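Long-range contacts in major extracellular endoglucanase (Xanthomonas campestris pv. campestris, PDB 4TUF), which hydrolyses internal beta-1,4-glucosidic linkages in cellulose, lichenin and cereal beta-glucans, and is represented here by its family 5 glycoside hydrolase catalytic domain, a TIM barrel: residues A[35-40]-A[328-332]; A[61-65]-A[110-115]; A[195-199]-A[210-216]; A[237-241]-A[289-293]. All coordinates share one frame; numbering follows the deposited sequence.

How the contacts relate
Contacts 1 to 3 join loops at the ends of barrel strands; contact 4 sets the end of strand 231-238 against helix 288-303. Contact 1, at the outer rim, closes a span of chain within which the other three are nested; its centre is about 31 Å from that of contact 3, across the chain's centre. The others come nearer the two glutamates that are, by similarity, proton donor (Glu-157) and nucleophile (Glu-278). Contact 2 brings His-111 towards them, contact 3 Trp-212 and Glu-196, and contact 4 Tyr-238. Contacts 3 and 4, centres about 17 Å apart, touch where Phe-211 CE2 packs 3.2 Å from Tyr-238 O; contact 2 stays about 6 Å from contact 3 (nearest atoms).

Contact 1 (A[35-40]-A[328-332]); sequences HGLWAR and DWTSV
Trp-329 meets Gly-36 and its neighbours where two loops of the TIM barrel come together, the one between strand 16-23 and helix 42-51 and that between strand 309-311 and helix 334-344; those two strands are themselves paired in parallel at the seam of the barrel. The indole is the centre of the contact. Gly-36 CA lies over a face of its six-membered ring, 3.5 Å from the centroid and 10° off the normal, a CH-pi contact. Trp-38 turns an edge to the Trp-329 face in a T-shaped pair, planes 80° apart, with the two CZ2 atoms 3.6 Å from each other. At the root of the ring, Ala-39 CB packs 3.8 Å from Trp-329 CB. Arg-40 reaches for the backbone of the other loop. Its chain bends at chi2 and chi3, which curls the guanidinium round so that NH1 donates to Trp-329 O at 2.6 Å, in the plane of that carbonyl, while its CD rests against Thr-330 CG2 at 3.6 Å. Gln-48 OE1 on helix 42-51 takes a second bond from the same NH1. Beyond the indole, Asp-328 OD1 accepts from the backbone N of Thr-330 at 3.2 Å, an Asx turn, and also from that of Ser-331, which makes it an Asx motif. The chemistry is therefore divided: carbon-rich packing grips the indole, and one cationic group, itself braced by a glutamine, holds the peptide carbonyl behind it.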
loop_
_atom_site.group_PDB
_atom_site.type_symbol
_atom_site.label_atom_id
_atom_site.label_comp_id
_atom_site.label_asym_id
_atom_site.label_seq_id
_atom_site.Cartn_x
_atom_site.Cartn_y
_atom_site.Cartn_z
ATOM N N HIS A 35 -6.215 -9.351 10.504
ATOM C CA HIS A 35 -6.653 -10.738 10.371
ATOM C C HIS A 35 -5.745 -11.742 11.067
ATOM O O HIS A 35 -4.571 -11.472 11.310
ATOM C CB HIS A 35 -6.763 -11.117 8.891
ATOM C CG HIS A 35 -8.044 -10.687 8.247
ATOM N ND1 HIS A 35 -8.146 -10.431 6.898
ATOM C CD2 HIS A 35 -9.276 -10.477 8.766
ATOM C CE1 HIS A 35 -9.387 -10.077 6.611
ATOM N NE2 HIS A 35 -10.092 -10.097 7.728
ATOM N N GLY A 36 -6.305 -12.909 11.372
ATOM C CA GLY A 36 -5.534 -14.017 11.898
ATOM C C GLY A 36 -5.567 -14.143 13.405
ATOM O O GLY A 36 -4.952 -15.046 13.977
ATOM N N LEU A 37 -6.295 -13.248 14.061
ATOM C CA LEU A 37 -6.360 -13.276 15.515
ATOM C C LEU A 37 -7.329 -14.355 15.995
ATOM O O LEU A 37 -7.625 -14.446 17.186
ATOM C CB LEU A 37 -6.752 -11.904 16.066
ATOM C CG LEU A 37 -5.834 -10.760 15.617
ATOM C CD1 LEU A 37 -6.012 -9.516 16.476
ATOM C CD2 LEU A 37 -4.369 -11.193 15.593
ATOM N N TRP A 38 -7.817 -15.177 15.069
ATOM C CA TRP A 38 -8.512 -16.407 15.446
ATOM C C TRP A 38 -7.506 -17.542 15.576
ATOM O O TRP A 38 -7.764 -18.543 16.240
ATOM C CB TRP A 38 -9.599 -16.777 14.427
ATOM C CG TRP A 38 -9.114 -16.845 13.005
ATOM C CD1 TRP A 38 -8.578 -17.927 12.371
ATOM C CD2 TRP A 38 -9.129 -15.784 12.042
ATOM N NE1 TRP A 38 -8.254 -17.607 11.074
ATOM C CE2 TRP A 38 -8.585 -16.297 10.846
ATOM C CE3 TRP A 38 -9.550 -14.450 12.074
ATOM C CZ2 TRP A 38 -8.447 -15.522 9.693
ATOM C CZ3 TRP A 38 -9.412 -13.680 10.927
ATOM C CH2 TRP A 38 -8.863 -14.219 9.755
ATOM N N ALA A 39 -6.348 -17.370 14.947
ATOM C CA ALA A 39 -5.347 -18.424 14.879
ATOM C C ALA A 39 -4.064 -18.071 15.630
ATOM O O ALA A 39 -3.335 -18.957 16.075
ATOM C CB ALA A 39 -5.030 -18.739 13.428
ATOM N N ARG A 40 -3.796 -16.775 15.770
ATOM C CA ARG A 40 -2.528 -16.305 16.321
ATOM C C ARG A 40 -2.700 -15.193 17.355
ATOM O O ARG A 40 -3.739 -14.535 17.410
ATOM C CB ARG A 40 -1.619 -15.799 15.193
ATOM C CG ARG A 40 -1.344 -16.810 14.092
ATOM C CD ARG A 40 -0.369 -17.888 14.543
ATOM N NE ARG A 40 0.868 -17.332 15.089
ATOM C CZ ARG A 40 1.853 -16.816 14.357
ATOM N NH1 ARG A 40 1.753 -16.771 13.037
ATOM N NH2 ARG A 40 2.939 -16.337 14.947
ATOM N N ASP A 328 -2.340 -22.161 7.464
ATOM C CA ASP A 328 -2.295 -22.528 8.880
ATOM C C ASP A 328 -1.902 -21.333 9.750
ATOM O O ASP A 328 -1.849 -21.438 10.974
ATOM C CB ASP A 328 -1.327 -23.695 9.116
ATOM C CG ASP A 328 0.053 -23.447 8.532
ATOM O OD1 ASP A 328 0.344 -22.306 8.104
ATOM O OD2 ASP A 328 0.859 -24.399 8.508
ATOM N N TRP A 329 -1.610 -20.210 9.100
ATOM C CA TRP A 329 -1.281 -18.956 9.774
ATOM C C TRP A 329 0.000 -19.019 10.597
ATOM O O TRP A 329 0.258 -18.131 11.410
ATOM C CB TRP A 329 -2.445 -18.517 10.662
ATOM C CG TRP A 329 -3.514 -17.860 9.882
ATOM C CD1 TRP A 329 -4.608 -18.452 9.320
ATOM C CD2 TRP A 329 -3.582 -16.473 9.539
ATOM N NE1 TRP A 329 -5.361 -17.511 8.653
ATOM C CE2 TRP A 329 -4.750 -16.288 8.773
ATOM C CE3 TRP A 329 -2.769 -15.369 9.807
ATOM C CZ2 TRP A 329 -5.124 -15.045 8.273
ATOM C CZ3 TRP A 329 -3.142 -14.134 9.310
ATOM C CH2 TRP A 329 -4.311 -13.981 8.554
ATOM N N THR A 330 0.807 -20.053 10.373
ATOM C CA THR A 330 2.056 -20.211 11.106
ATOM C C THR A 330 3.242 -20.478 10.183
ATOM O O THR A 330 4.357 -20.056 10.471
ATOM C CB THR A 330 1.959 -21.353 12.136
ATOM O OG1 THR A 330 1.383 -22.510 11.520
ATOM C CG2 THR A 330 1.089 -20.938 13.306
ATOM N N SER A 331 3.002 -21.174 9.076
ATOM C CA SER A 331 4.086 -21.571 8.177
ATOM C C SER A 331 4.439 -20.462 7.186
ATOM O O SER A 331 3.557 -19.786 6.652
ATOM C CB SER A 331 3.709 -22.845 7.423
ATOM O OG SER A 331 3.235 -23.841 8.314
ATOM N N VAL A 332 5.733 -20.287 6.936
ATOM C CA VAL A 332 6.206 -19.198 6.089
ATOM C C VAL A 332 6.643 -19.681 4.708
ATOM O O VAL A 332 7.397 -20.640 4.580
ATOM C CB VAL A 332 7.379 -18.439 6.760
ATOM C CG1 VAL A 332 7.967 -17.400 5.811
ATOM C CG2 VAL A 332 6.914 -17.782 8.046
#

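Contact 2 (A[61-65]-A[110-115]); sequences FCPAT and HHTPDC. With 2HP (dihydrogenphosphate ion), chain J.
Cys-62 and Cys-115 are joined by a disulfide, SG to SG 2.0 Å, and Ala-64 CB lies 3.6 Å from Cys-115 SG; Cys-115 is poorly ordered, so the finer details of the bridge deserve caution. Beside it, Pro-63 lays its CD 3.1 Å from Thr-112 O, with CG towards Pro-113 O. Toward the strand ends the backbones bond directly: His-111 N donates to Phe-61 O at 3.1 Å, a nearly straight bond at 163°. Phe-61 has CG between its backbone N and carbonyl carbon (chi1 68°), which swings the ring across to His-110, whose CA sits over one face, 4.0 Å from the centroid. Here neighbouring barrel strands 56-61 and 105-110 run parallel and end, Phe-61 being bridged to His-110, and the disulfide staples the loops that leave them. In the next shell, His-110 NE2 is hydrogen-bonded to Tyr-127 OH and its ring meets Trp-132 edge-to-face, while Asp-109 OD2 holds His-111 ND1 and so fixes a ring whose side chain lies about 4 Å from that of Glu-278, the nucleophile by similarity. Thr-112 OG1 accepts from Asp-114 N at 3.2 Å in an ST turn and also bonds Gly-117 O. Further out, a bound dihydrogenphosphate comes up to Asp-114, O1 lying 3.1 Å from OD2, and is hydrogen-bonded to Gly-117 N. Another such ion touches Pro-63.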
loop_
_atom_site.group_PDB
_atom_site.type_symbol
_atom_site.label_atom_id
_atom_site.label_comp_id
_atom_site.label_asym_id
_atom_site.label_seq_id
_atom_site.Cartn_x
_atom_site.Cartn_y
_atom_site.Cartn_z
ATOM N N PHE A 61 -7.062 0.607 6.387
ATOM C CA PHE A 61 -8.129 0.849 7.353
ATOM C C PHE A 61 -9.366 1.371 6.619
ATOM O O PHE A 61 -9.311 1.665 5.431
ATOM C CB PHE A 61 -7.686 1.843 8.427
ATOM C CG PHE A 61 -7.475 3.241 7.909
ATOM C CD1 PHE A 61 -8.522 4.157 7.886
ATOM C CD2 PHE A 61 -6.233 3.640 7.437
ATOM C CE1 PHE A 61 -8.332 5.443 7.397
ATOM C CE2 PHE A 61 -6.038 4.918 6.948
ATOM C CZ PHE A 61 -7.090 5.823 6.929
ATOM N N CYS A 62 -10.478 1.487 7.333
ATOM C CA CYS A 62 -11.707 2.027 6.770
ATOM C C CYS A 62 -12.282 3.006 7.783
ATOM O O CYS A 62 -11.903 2.961 8.951
ATOM C CB CYS A 62 -12.697 0.907 6.450
ATOM S SG CYS A 62 -13.306 -0.010 7.896
ATOM N N PRO A 63 -13.170 3.911 7.342
ATOM C CA PRO A 63 -13.771 4.889 8.254
ATOM C C PRO A 63 -14.408 4.272 9.499
ATOM O O PRO A 63 -14.159 4.757 10.604
ATOM C CB PRO A 63 -14.834 5.554 7.384
ATOM C CG PRO A 63 -14.261 5.503 6.017
ATOM C CD PRO A 63 -13.535 4.185 5.939
ATOM N N ALA A 64 -15.207 3.225 9.324
ATOM C CA ALA A 64 -15.891 2.582 10.445
ATOM C C ALA A 64 -14.928 2.187 11.567
ATOM O O ALA A 64 -15.258 2.309 12.747
ATOM C CB ALA A 64 -16.657 1.363 9.965
ATOM N N THR A 65 -13.739 1.723 11.195
ATOM C CA THR A 65 -12.728 1.320 12.170
ATOM C C THR A 65 -12.303 2.490 13.064
ATOM O O THR A 65 -11.965 2.301 14.238
ATOM C CB THR A 65 -11.492 0.730 11.461
ATOM O OG1 THR A 65 -11.848 -0.518 10.855
ATOM C CG2 THR A 65 -10.352 0.501 12.435
ATOM N N HIS A 110 -5.844 4.512 3.426
ATOM C CA HIS A 110 -7.296 4.687 3.372
ATOM C C HIS A 110 -7.854 3.784 2.285
ATOM O O HIS A 110 -7.914 4.165 1.110
ATOM C CB HIS A 110 -7.663 6.145 3.098
ATOM C CG HIS A 110 -9.114 6.448 3.299
ATOM N ND1 HIS A 110 -10.108 5.874 2.532
ATOM C CD2 HIS A 110 -9.740 7.260 4.184
ATOM C CE1 HIS A 110 -11.285 6.316 2.940
ATOM N NE2 HIS A 110 -11.090 7.161 3.940
ATOM N N HIS A 111 -8.270 2.586 2.678
ATOM C CA HIS A 111 -8.426 1.502 1.717
ATOM C C HIS A 111 -9.806 1.448 1.086
ATOM O O HIS A 111 -9.941 1.278 -0.130
ATOM C CB HIS A 111 -8.117 0.171 2.399
ATOM C CG HIS A 111 -7.603 -0.880 1.469
ATOM N ND1 HIS A 111 -6.290 -0.926 1.057
ATOM C CD2 HIS A 111 -8.224 -1.929 0.879
ATOM C CE1 HIS A 111 -6.124 -1.960 0.248
ATOM N NE2 HIS A 111 -7.281 -2.585 0.126
ATOM N N THR A 112 -10.833 1.580 1.917
ATOM C CA THR A 112 -12.207 1.477 1.440
ATOM C C THR A 112 -13.116 2.394 2.232
ATOM O O THR A 112 -12.949 2.533 3.442
ATOM C CB THR A 112 -12.736 0.033 1.537
ATOM O OG1 THR A 112 -14.163 0.036 1.391
ATOM C CG2 THR A 112 -12.384 -0.572 2.880
ATOM N N PRO A 113 -14.083 3.028 1.549
ATOM C CA PRO A 113 -15.032 3.937 2.204
ATOM C C PRO A 113 -16.106 3.237 3.031
ATOM O O PRO A 113 -16.773 3.920 3.807
ATOM C CB PRO A 113 -15.673 4.673 1.023
ATOM C CG PRO A 113 -15.591 3.696 -0.106
ATOM C CD PRO A 113 -14.281 2.978 0.089
ATOM N N ASP A 114 -16.273 1.922 2.878
ATOM C CA ASP A 114 -17.398 1.230 3.508
ATOM C C ASP A 114 -17.076 -0.158 4.038
ATOM O O ASP A 114 -17.972 -0.996 4.160
ATOM C CB ASP A 114 -18.570 1.115 2.522
ATOM C CG ASP A 114 -18.186 0.427 1.209
ATOM O OD1 ASP A 114 -17.259 -0.415 1.193
ATOM O OD2 ASP A 114 -18.828 0.728 0.181
ATOM N N CYS A 115 -15.806 -0.407 4.337
ATOM C CA CYS A 115 -15.392 -1.693 4.896
ATOM C C CYS A 115 -15.791 -2.867 3.992
ATOM O O CYS A 115 -16.059 -3.971 4.468
ATOM C CB CYS A 115 -15.971 -1.863 6.310
ATOM S SG CYS A 115 -15.152 -0.812 7.543
HETATM P P 2HP J . -19.461 -2.563 -2.366
HETATM O O1 2HP J . -18.623 -1.986 -1.248
HETATM O O2 2HP J . -18.861 -2.182 -3.700
HETATM O O3 2HP J . -19.483 -4.067 -2.241
HETATM O O4 2HP J . -20.871 -2.020 -2.284
#

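Contact 3 (A[195-199]-A[210-216]); sequences VEGIT and IFWGGNL
Thr-199 CG2 approaches the Trp-212 indole obliquely, 4.0 Å from CD1, while the ring of His-159 stacks on the same tryptophan and the side chain of Glu-157, proton donor by similarity, touches it. The other flat group is the Asn-215 amide: Thr-199 O lies in its plane and takes a bond from ND2 at 2.8 Å, nearly straight at 168°. CG anti to the backbone N (chi1 -171°) carries that amide across to segment 195-199; Ser-205 OG also bonds ND2, and Gln-217 NE2 serves OD1. Ile-198 and Asn-215 form an antiparallel hydrogen-bonded pair, Ile-198 N to Asn-215 O at 2.9 Å and Asn-215 N to Ile-198 O at 2.8 Å. Gly-214 and Asn-215 both face Ile-198, a classic beta bulge that shares Gly-214 with the type II turn from Phe-211 to Gly-214, Gly-214 N adding a weak bond to Ile-198 O. Gly-213 CA completes the fit, 3.2 Å from Gly-197 O. Glu-196, two residues before Ile-198, accepts from Glu-157 N through OE1 and pairs with Arg-58 through OE2. Backbone bonds, with one from the Asn-215 amide, tie the segments together, consistent with a firm base for the turn that holds Trp-212 beside Glu-157.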
loop_
_atom_site.group_PDB
_atom_site.type_symbol
_atom_site.label_atom_id
_atom_site.label_comp_id
_atom_site.label_asym_id
_atom_site.label_seq_id
_atom_site.Cartn_x
_atom_site.Cartn_y
_atom_site.Cartn_z
ATOM N N VAL A 195 0.926 8.716 -3.079
ATOM C CA VAL A 195 -0.088 8.868 -4.112
ATOM C C VAL A 195 0.004 7.733 -5.121
ATOM O O VAL A 195 1.085 7.390 -5.594
ATOM C CB VAL A 195 0.046 10.211 -4.841
ATOM C CG1 VAL A 195 -1.035 10.346 -5.911
ATOM C CG2 VAL A 195 -0.036 11.352 -3.849
ATOM N N GLU A 196 -1.139 7.141 -5.435
ATOM C CA GLU A 196 -1.183 6.044 -6.384
ATOM C C GLU A 196 -1.643 6.536 -7.741
ATOM O O GLU A 196 -2.155 7.654 -7.884
ATOM C CB GLU A 196 -2.109 4.934 -5.888
ATOM C CG GLU A 196 -1.762 4.411 -4.497
ATOM C CD GLU A 196 -2.744 3.358 -4.019
ATOM O OE1 GLU A 196 -3.232 2.583 -4.874
ATOM O OE2 GLU A 196 -3.039 3.320 -2.800
ATOM N N GLY A 197 -1.461 5.689 -8.742
ATOM C CA GLY A 197 -1.900 6.020 -10.075
ATOM C C GLY A 197 -3.381 5.760 -10.264
ATOM O O GLY A 197 -4.119 5.509 -9.311
ATOM N N ILE A 198 -3.813 5.843 -11.514
ATOM C CA ILE A 198 -5.181 5.544 -11.884
ATOM C C ILE A 198 -5.130 4.404 -12.892
ATOM O O ILE A 198 -4.133 3.681 -12.951
ATOM C CB ILE A 198 -5.879 6.776 -12.471
ATOM C CG1 ILE A 198 -5.129 7.262 -13.713
ATOM C CG2 ILE A 198 -5.930 7.885 -11.424
ATOM C CD1 ILE A 198 -5.915 8.230 -14.565
ATOM N N THR A 199 -6.185 4.227 -13.678
ATOM C CA THR A 199 -6.116 3.269 -14.774
ATOM C C THR A 199 -6.063 4.002 -16.117
ATOM O O THR A 199 -5.131 4.774 -16.357
ATOM C CB THR A 199 -7.289 2.262 -14.734
ATOM O OG1 THR A 199 -8.525 2.949 -14.520
ATOM C CG2 THR A 199 -7.074 1.284 -13.602
ATOM N N ILE A 210 -4.009 -1.963 -17.780
ATOM C CA ILE A 210 -3.587 -1.270 -16.567
ATOM C C ILE A 210 -4.311 -1.806 -15.331
ATOM O O ILE A 210 -5.526 -2.003 -15.348
ATOM C CB ILE A 210 -3.834 0.248 -16.680
ATOM C CG1 ILE A 210 -3.100 0.818 -17.892
ATOM C CG2 ILE A 210 -3.385 0.951 -15.423
ATOM C CD1 ILE A 210 -3.231 2.311 -18.033
ATOM N N PHE A 211 -3.556 -2.052 -14.264
ATOM C CA PHE A 211 -4.131 -2.493 -12.997
ATOM C C PHE A 211 -4.579 -1.294 -12.174
ATOM O O PHE A 211 -4.072 -0.189 -12.363
ATOM C CB PHE A 211 -3.123 -3.324 -12.200
ATOM C CG PHE A 211 -2.811 -4.664 -12.813
ATOM C CD1 PHE A 211 -3.629 -5.756 -12.578
ATOM C CD2 PHE A 211 -1.692 -4.834 -13.611
ATOM C CE1 PHE A 211 -3.341 -6.991 -13.135
ATOM C CE2 PHE A 211 -1.401 -6.070 -14.171
ATOM C CZ PHE A 211 -2.223 -7.149 -13.931
ATOM N N TRP A 212 -5.528 -1.515 -11.267
ATOM C CA TRP A 212 -6.029 -0.461 -10.389
ATOM C C TRP A 212 -4.886 0.254 -9.672
ATOM O O TRP A 212 -4.022 -0.392 -9.082
ATOM C CB TRP A 212 -6.997 -1.030 -9.353
ATOM C CG TRP A 212 -8.282 -1.544 -9.908
ATOM C CD1 TRP A 212 -8.660 -1.574 -11.217
ATOM C CD2 TRP A 212 -9.368 -2.105 -9.161
ATOM N NE1 TRP A 212 -9.917 -2.132 -11.334
ATOM C CE2 TRP A 212 -10.374 -2.461 -10.084
ATOM C CE3 TRP A 212 -9.589 -2.343 -7.802
ATOM C CZ2 TRP A 212 -11.581 -3.036 -9.690
ATOM C CZ3 TRP A 212 -10.787 -2.920 -7.414
ATOM C CH2 TRP A 212 -11.766 -3.261 -8.354
ATOM N N GLY A 213 -4.885 1.582 -9.730
ATOM C CA GLY A 213 -3.851 2.374 -9.088
ATOM C C GLY A 213 -2.481 2.145 -9.693
ATOM O O GLY A 213 -1.462 2.374 -9.041
ATOM N N GLY A 214 -2.451 1.702 -10.948
ATOM C CA GLY A 214 -1.201 1.298 -11.566
ATOM C C GLY A 214 -0.629 2.217 -12.635
ATOM O O GLY A 214 0.507 2.010 -13.071
ATOM N N ASN A 215 -1.397 3.221 -13.061
ATOM C CA ASN A 215 -0.962 4.106 -14.142
ATOM C C ASN A 215 -0.557 5.486 -13.647
ATOM O O ASN A 215 -1.366 6.206 -13.066
ATOM C CB ASN A 215 -2.065 4.254 -15.193
ATOM C CG ASN A 215 -1.592 4.978 -16.447
ATOM O OD1 ASN A 215 -0.393 5.117 -16.690
ATOM N ND2 ASN A 215 -2.539 5.436 -17.252
ATOM N N LEU A 216 0.692 5.861 -13.903
ATOM C CA LEU A 216 1.187 7.170 -13.496
ATOM C C LEU A 216 1.488 8.082 -14.688
ATOM O O LEU A 216 1.967 9.207 -14.505
ATOM C CB LEU A 216 2.439 7.013 -12.640
ATOM C CG LEU A 216 2.212 6.622 -11.187
ATOM C CD1 LEU A 216 3.549 6.371 -10.529
ATOM C CD2 LEU A 216 1.458 7.724 -10.469
#

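Contact 4 (A[237-241]-A[289-293]); sequences VYGPD and RDKTW
With CG of Trp-293 turned opposite the backbone N (chi1 175°), the indole reaches off helix 288-303 and packs a face against Gly-239. The same turn in Asp-290 (chi1 -172°) sends its carboxylate towards Asp-241. One face of the indole carries backbone: Gly-239 CA stands over it, 3.6 Å from the centroid of the six-membered ring, and Tyr-238 C lies on that side too, nearer the rim. Val-237 CG2 meets the edge of the ring in its plane, 3.8 Å from CZ2. The indole N-H finds its acceptor through a water, which receives from Trp-293 NE1 and donates to Tyr-238 O at 2.8 Å. Pro-240 wedges in beside the helix, its CG 3.8 Å from Arg-289 CB and its CD 3.9 Å from Trp-293 CB. Less expected is the meeting of Asp-241 and Asp-290, whose OD1 atoms are 3.1 Å apart with the carboxylate planes turned 42° from each other. Backbone N-H groups of the loop after strand 276-280 offset this closeness, Lys-282 N bonding Asp-241 OD2 and Tyr-283 N bonding Asp-290 OD2. Phe-248 and Trp-261 meet Trp-293 as well. Here a barrel strand, 231-238, meets an outer helix of the TIM barrel, and its end carries Tyr-238, whose OH bonds both Glu-278 and Glu-157, by similarity nucleophile and proton donor; a tyrosine placed against the nucleophile is a hallmark of family 5 active sites.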
loop_
_atom_site.group_PDB
_atom_site.type_symbol
_atom_site.label_atom_id
_atom_site.label_comp_id
_atom_site.label_asym_id
_atom_site.label_seq_id
_atom_site.Cartn_x
_atom_site.Cartn_y
_atom_site.Cartn_z
ATOM N N VAL A 237 1.082 -3.007 -8.890
ATOM C CA VAL A 237 1.200 -3.850 -10.068
ATOM C C VAL A 237 1.040 -5.311 -9.657
ATOM O O VAL A 237 1.527 -5.719 -8.606
ATOM C CB VAL A 237 2.548 -3.626 -10.789
ATOM C CG1 VAL A 237 3.698 -3.721 -9.811
ATOM C CG2 VAL A 237 2.727 -4.611 -11.932
ATOM N N TYR A 238 0.332 -6.088 -10.471
ATOM C CA TYR A 238 0.141 -7.506 -10.195
ATOM C C TYR A 238 0.438 -8.358 -11.428
ATOM O O TYR A 238 0.711 -7.828 -12.511
ATOM C CB TYR A 238 -1.280 -7.772 -9.714
ATOM C CG TYR A 238 -1.730 -6.848 -8.613
ATOM C CD1 TYR A 238 -1.504 -7.163 -7.281
ATOM C CD2 TYR A 238 -2.382 -5.656 -8.906
ATOM C CE1 TYR A 238 -1.908 -6.313 -6.273
ATOM C CE2 TYR A 238 -2.794 -4.804 -7.906
ATOM C CZ TYR A 238 -2.556 -5.141 -6.591
ATOM O OH TYR A 238 -2.961 -4.299 -5.586
ATOM N N GLY A 239 0.388 -9.677 -11.254
ATOM C CA GLY A 239 0.717 -10.609 -12.315
ATOM C C GLY A 239 -0.450 -11.467 -12.767
ATOM O O GLY A 239 -1.609 -11.162 -12.478
ATOM N N PRO A 240 -0.141 -12.565 -13.470
ATOM C CA PRO A 240 -1.105 -13.413 -14.182
ATOM C C PRO A 240 -2.277 -13.910 -13.336
ATOM O O PRO A 240 -3.359 -14.103 -13.889
ATOM C CB PRO A 240 -0.248 -14.595 -14.644
ATOM C CG PRO A 240 1.127 -14.041 -14.744
ATOM C CD PRO A 240 1.239 -13.061 -13.615
ATOM N N ASP A 241 -2.079 -14.108 -12.035
ATOM C CA ASP A 241 -3.132 -14.704 -11.214
ATOM C C ASP A 241 -4.067 -13.677 -10.588
ATOM O O ASP A 241 -4.979 -14.041 -9.848
ATOM C CB ASP A 241 -2.529 -15.585 -10.119
ATOM C CG ASP A 241 -1.415 -14.899 -9.363
ATOM O OD1 ASP A 241 -1.234 -13.671 -9.532
ATOM O OD2 ASP A 241 -0.720 -15.597 -8.593
ATOM N N ARG A 289 3.587 -18.992 -14.649
ATOM C CA ARG A 289 4.031 -17.665 -15.052
ATOM C C ARG A 289 4.212 -16.694 -13.894
ATOM O O ARG A 289 4.998 -15.754 -14.005
ATOM C CB ARG A 289 3.046 -17.054 -16.050
ATOM C CG ARG A 289 3.160 -17.582 -17.456
ATOM C CD ARG A 289 2.145 -16.901 -18.350
ATOM N NE ARG A 289 0.787 -17.111 -17.858
ATOM C CZ ARG A 289 -0.305 -16.913 -18.587
ATOM N NH1 ARG A 289 -0.196 -16.504 -19.845
ATOM N NH2 ARG A 289 -1.504 -17.132 -18.062
ATOM N N ASP A 290 3.482 -16.887 -12.799
ATOM C CA ASP A 290 3.563 -15.916 -11.716
ATOM C C ASP A 290 4.928 -15.982 -11.049
ATOM O O ASP A 290 5.428 -14.980 -10.545
ATOM C CB ASP A 290 2.462 -16.120 -10.679
ATOM C CG ASP A 290 2.425 -14.988 -9.649
ATOM O OD1 ASP A 290 1.795 -13.941 -9.923
ATOM O OD2 ASP A 290 3.040 -15.140 -8.572
ATOM N N LYS A 291 5.527 -17.165 -11.050
ATOM C CA LYS A 291 6.896 -17.319 -10.584
ATOM C C LYS A 291 7.792 -16.434 -11.445
ATOM O O LYS A 291 8.424 -15.499 -10.948
ATOM C CB LYS A 291 7.328 -18.785 -10.659
ATOM C CG LYS A 291 8.181 -19.266 -9.498
ATOM C CD LYS A 291 9.606 -18.749 -9.586
ATOM C CE LYS A 291 10.532 -19.526 -8.655
ATOM N NZ LYS A 291 11.947 -19.072 -8.769
ATOM N N THR A 292 7.808 -16.724 -12.743
ATOM C CA THR A 292 8.555 -15.935 -13.718
ATOM C C THR A 292 8.278 -14.434 -13.606
ATOM O O THR A 292 9.200 -13.624 -13.609
ATOM C CB THR A 292 8.232 -16.380 -15.154
ATOM O OG1 THR A 292 8.356 -17.805 -15.260
ATOM C CG2 THR A 292 9.177 -15.715 -16.136
ATOM N N TRP A 293 7.004 -14.074 -13.499
ATOM C CA TRP A 293 6.604 -12.672 -13.445
ATOM C C TRP A 293 7.194 -11.932 -12.241
ATOM O O TRP A 293 7.727 -10.832 -12.389
ATOM C CB TRP A 293 5.078 -12.546 -13.426
ATOM C CG TRP A 293 4.636 -11.128 -13.257
ATOM C CD1 TRP A 293 4.487 -10.194 -14.239
ATOM C CD2 TRP A 293 4.307 -10.472 -12.026
ATOM N NE1 TRP A 293 4.082 -8.999 -13.697
ATOM C CE2 TRP A 293 3.964 -9.144 -12.340
ATOM C CE3 TRP A 293 4.266 -10.880 -10.693
ATOM C CZ2 TRP A 293 3.590 -8.221 -11.368
ATOM C CZ3 TRP A 293 3.891 -9.967 -9.731
ATOM C CH2 TRP A 293 3.555 -8.652 -10.071
HETATM O O HOH W 1 2.668 -6.883 -14.234
#